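Side-chain contact in S-adenosylmethionine-dependent methyltransferase (PDB 1Y8C), which probably transfers methyl groups from S-adenosylmethionine to an acceptor, as expected of a Rossmann-like methyltransferase: residues Asp141-Tyr145 against Tyr146-Gln150. Residues are numbered along the deposited sequence; the frame is centred on the assembly and turned at random.
Sequences DINSY and YKLSQ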
ATOM      1  N   ASP A 141       2.884  -4.148   3.028  1.00 50.52           N
ATOM      2  CA  ASP A 141       3.605  -3.477   4.095  1.00 51.29           C
ATOM      3  C   ASP A 141       2.659  -2.737   5.000  1.00 51.53           C
ATOM      4  O   ASP A 141       1.509  -2.488   4.647  1.00 51.54           O
ATOM      5  CB  ASP A 141       4.627  -2.489   3.535  1.00 52.84           C
ATOM      6  CG  ASP A 141       3.980  -1.294   2.868  1.00 54.73           C
ATOM      7  OD1 ASP A 141       3.390  -0.446   3.577  1.00 55.25           O
ATOM      8  OD2 ASP A 141       4.063  -1.203   1.628  1.00 55.20           O
ATOM      9  N   ILE A 142       3.155  -2.386   6.176  1.00 51.28           N
ATOM     10  CA  ILE A 142       2.360  -1.643   7.132  1.00 51.40           C
ATOM     11  C   ILE A 142       3.257  -0.656   7.851  1.00 52.93           C
ATOM     12  O   ILE A 142       4.483  -0.799   7.857  1.00 53.47           O
ATOM     13  CB  ILE A 142       1.738  -2.560   8.195  1.00 51.70           C
ATOM     14  CG1 ILE A 142       2.837  -3.129   9.101  1.00 49.43           C
ATOM     15  CG2 ILE A 142       0.940  -3.669   7.518  1.00 51.34           C
ATOM     16  CD1 ILE A 142       2.312  -3.894  10.303  1.00 45.88           C
ATOM     17  N   ASN A 143       2.643   0.367   8.428  1.00 53.24           N
ATOM     18  CA  ASN A 143       3.408   1.322   9.198  1.00 52.50           C
ATOM     19  C   ASN A 143       3.505   0.593  10.518  1.00 52.38           C
ATOM     20  O   ASN A 143       2.538  -0.035  10.964  1.00 52.08           O
ATOM     21  CB  ASN A 143       2.668   2.647   9.352  1.00 52.95           C
ATOM     22  CG  ASN A 143       2.924   3.593   8.186  1.00 56.32           C
ATOM     23  OD1 ASN A 143       4.051   3.716   7.709  1.00 57.94           O
ATOM     24  ND2 ASN A 143       1.882   4.276   7.732  1.00 58.69           N
ATOM     25  N   SER A 144       4.687   0.642  11.117  1.00 51.65           N
ATOM     26  CA  SER A 144       4.933  -0.048  12.371  1.00 51.76           C
ATOM     27  C   SER A 144       4.163   0.592  13.506  1.00 51.42           C
ATOM     28  O   SER A 144       3.748   1.750  13.431  1.00 52.71           O
ATOM     29  CB  SER A 144       6.408  -0.012  12.696  1.00 50.95           C
ATOM     30  OG  SER A 144       6.804   1.315  12.968  1.00 57.21           O
ATOM     31  N   TYR A 145       3.972  -0.173  14.568  1.00 51.36           N
ATOM     32  CA  TYR A 145       3.253   0.321  15.728  1.00 51.14           C
ATOM     33  C   TYR A 145       4.009   1.506  16.324  1.00 51.71           C
ATOM     34  O   TYR A 145       3.403   2.439  16.834  1.00 51.34           O
ATOM     35  CB  TYR A 145       3.136  -0.783  16.776  1.00 49.73           C
ATOM     36  CG  TYR A 145       2.286  -0.389  17.945  1.00 50.10           C
ATOM     37  CD1 TYR A 145       0.906  -0.628  17.943  1.00 50.73           C
ATOM     38  CD2 TYR A 145       2.844   0.276  19.033  1.00 50.50           C
ATOM     39  CE1 TYR A 145       0.103  -0.210  18.998  1.00 52.73           C
ATOM     40  CE2 TYR A 145       2.055   0.700  20.089  1.00 53.32           C
ATOM     41  CZ  TYR A 145       0.690   0.457  20.070  1.00 54.68           C
ATOM     42  OH  TYR A 145      -0.084   0.884  21.123  1.00 57.51           O
ATOM     43  N   TYR A 146       5.334   1.468  16.256  1.00 52.92           N
ATOM     44  CA  TYR A 146       6.134   2.540  16.816  1.00 53.86           C
ATOM     45  C   TYR A 146       5.995   3.814  16.011  1.00 54.37           C
ATOM     46  O   TYR A 146       5.967   4.908  16.567  1.00 55.25           O
ATOM     47  CB  TYR A 146       7.597   2.126  16.858  1.00 55.08           C
ATOM     48  CG  TYR A 146       8.507   3.150  17.489  1.00 57.35           C
ATOM     49  CD1 TYR A 146       8.570   3.304  18.880  1.00 56.58           C
ATOM     50  CD2 TYR A 146       9.319   3.962  16.694  1.00 56.88           C
ATOM     51  CE1 TYR A 146       9.431   4.240  19.458  1.00 56.95           C
ATOM     52  CE2 TYR A 146      10.173   4.899  17.259  1.00 56.47           C
ATOM     53  CZ  TYR A 146      10.229   5.031  18.630  1.00 56.73           C
ATOM     54  OH  TYR A 146      11.106   5.935  19.166  1.00 55.53           O
ATOM     55  N   LYS A 147       5.905   3.662  14.696  1.00 55.03           N
ATOM     56  CA  LYS A 147       5.788   4.798  13.794  1.00 56.55           C
ATOM     57  C   LYS A 147       4.492   5.577  14.027  1.00 57.23           C
ATOM     58  O   LYS A 147       4.503   6.804  14.111  1.00 57.50           O
ATOM     59  CB  LYS A 147       5.856   4.295  12.356  1.00 56.20           C
ATOM     60  CG  LYS A 147       6.277   5.320  11.341  1.00 58.41           C
ATOM     61  CD  LYS A 147       5.094   6.065  10.787  1.00 61.84           C
ATOM     62  CE  LYS A 147       5.495   6.831   9.541  1.00 64.43           C
ATOM     63  NZ  LYS A 147       6.634   7.750   9.824  1.00 67.70           N
ATOM     64  N   LEU A 148       3.375   4.870  14.154  1.00 56.49           N
ATOM     65  CA  LEU A 148       2.109   5.547  14.357  1.00 54.73           C
ATOM     66  C   LEU A 148       1.918   6.063  15.778  1.00 56.73           C
ATOM     67  O   LEU A 148       1.386   7.161  15.985  1.00 55.16           O
ATOM     68  CB  LEU A 148       0.960   4.611  14.000  1.00 52.85           C
ATOM     69  CG  LEU A 148       1.044   3.979  12.614  1.00 52.48           C
ATOM     70  CD1 LEU A 148      -0.104   2.997  12.453  1.00 48.89           C
ATOM     71  CD2 LEU A 148       1.004   5.064  11.529  1.00 51.00           C
ATOM     72  N   SER A 149       2.352   5.278  16.760  1.00 57.31           N
ATOM     73  CA  SER A 149       2.182   5.661  18.162  1.00 60.11           C
ATOM     74  C   SER A 149       3.189   6.702  18.673  1.00 62.10           C
ATOM     75  O   SER A 149       2.816   7.590  19.443  1.00 63.34           O
ATOM     76  CB  SER A 149       2.248   4.422  19.053  1.00 59.12           C
ATOM     77  OG  SER A 149       3.542   3.852  19.028  1.00 58.98           O
ATOM     78  N   GLN A 150       4.448   6.605  18.247  1.00 61.26           N
ATOM     79  CA  GLN A 150       5.463   7.546  18.697  1.00 61.82           C
ATOM     80  C   GLN A 150       5.816   8.600  17.659  1.00 62.28           C
ATOM     81  O   GLN A 150       5.477   9.767  17.815  1.00 65.07           O
ATOM     82  CB  GLN A 150       6.732   6.799  19.097  1.00 62.79           C
ATOM     83  CG  GLN A 150       6.521   5.726  20.138  1.00 65.77           C
ATOM     84  CD  GLN A 150       5.801   6.251  21.350  1.00 68.70           C
ATOM     85  OE1 GLN A 150       5.915   7.427  21.685  1.00 72.21           O
ATOM     86  NE2 GLN A 150       5.058   5.382  22.024  1.00 70.91           N
TER
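Tyr-145 O receives two hydrogen bonds from Ser-149: OG donates at 2.6 Å and the backbone N at 3.0 Å, and the two arrive from opposite faces of the carbonyl plane. The hydroxyl can fold back this way because chi1 of 67° sets OG between its own N and carbonyl carbon. Ser-149 OG also lies obliquely beside the Tyr-145 ring, 3.6 Å from CE2, while the phenol OH is hydrogen-bonded to Asp-175 and the ring makes a cation-pi contact with Lys-204. One residue earlier, Ser-144 is the N-cap of helix 145-152. Its OG accepts from Lys-147 N at 3.1 Å (N-H...O 149°) and itself donates to Thr-235 O, whereas its carbonyl O takes the straighter bond from Leu-148 N (163°). Asn-143, the last residue of strand 136-143, packs against the first turn of the helix through its CB, 3.7 Å from Leu-148 CD2, the two side chains crossing at about a right angle, and OD1 approaches Lys-147 CE at 3.9 Å. Its ND2 is hydrogen-bonded to Glu-200. At this step from the central sheet of the Rossmann-like fold into the helix, the Ser-144 hydroxyl satisfies one first-turn amide, while Tyr-145 O is gripped on both faces.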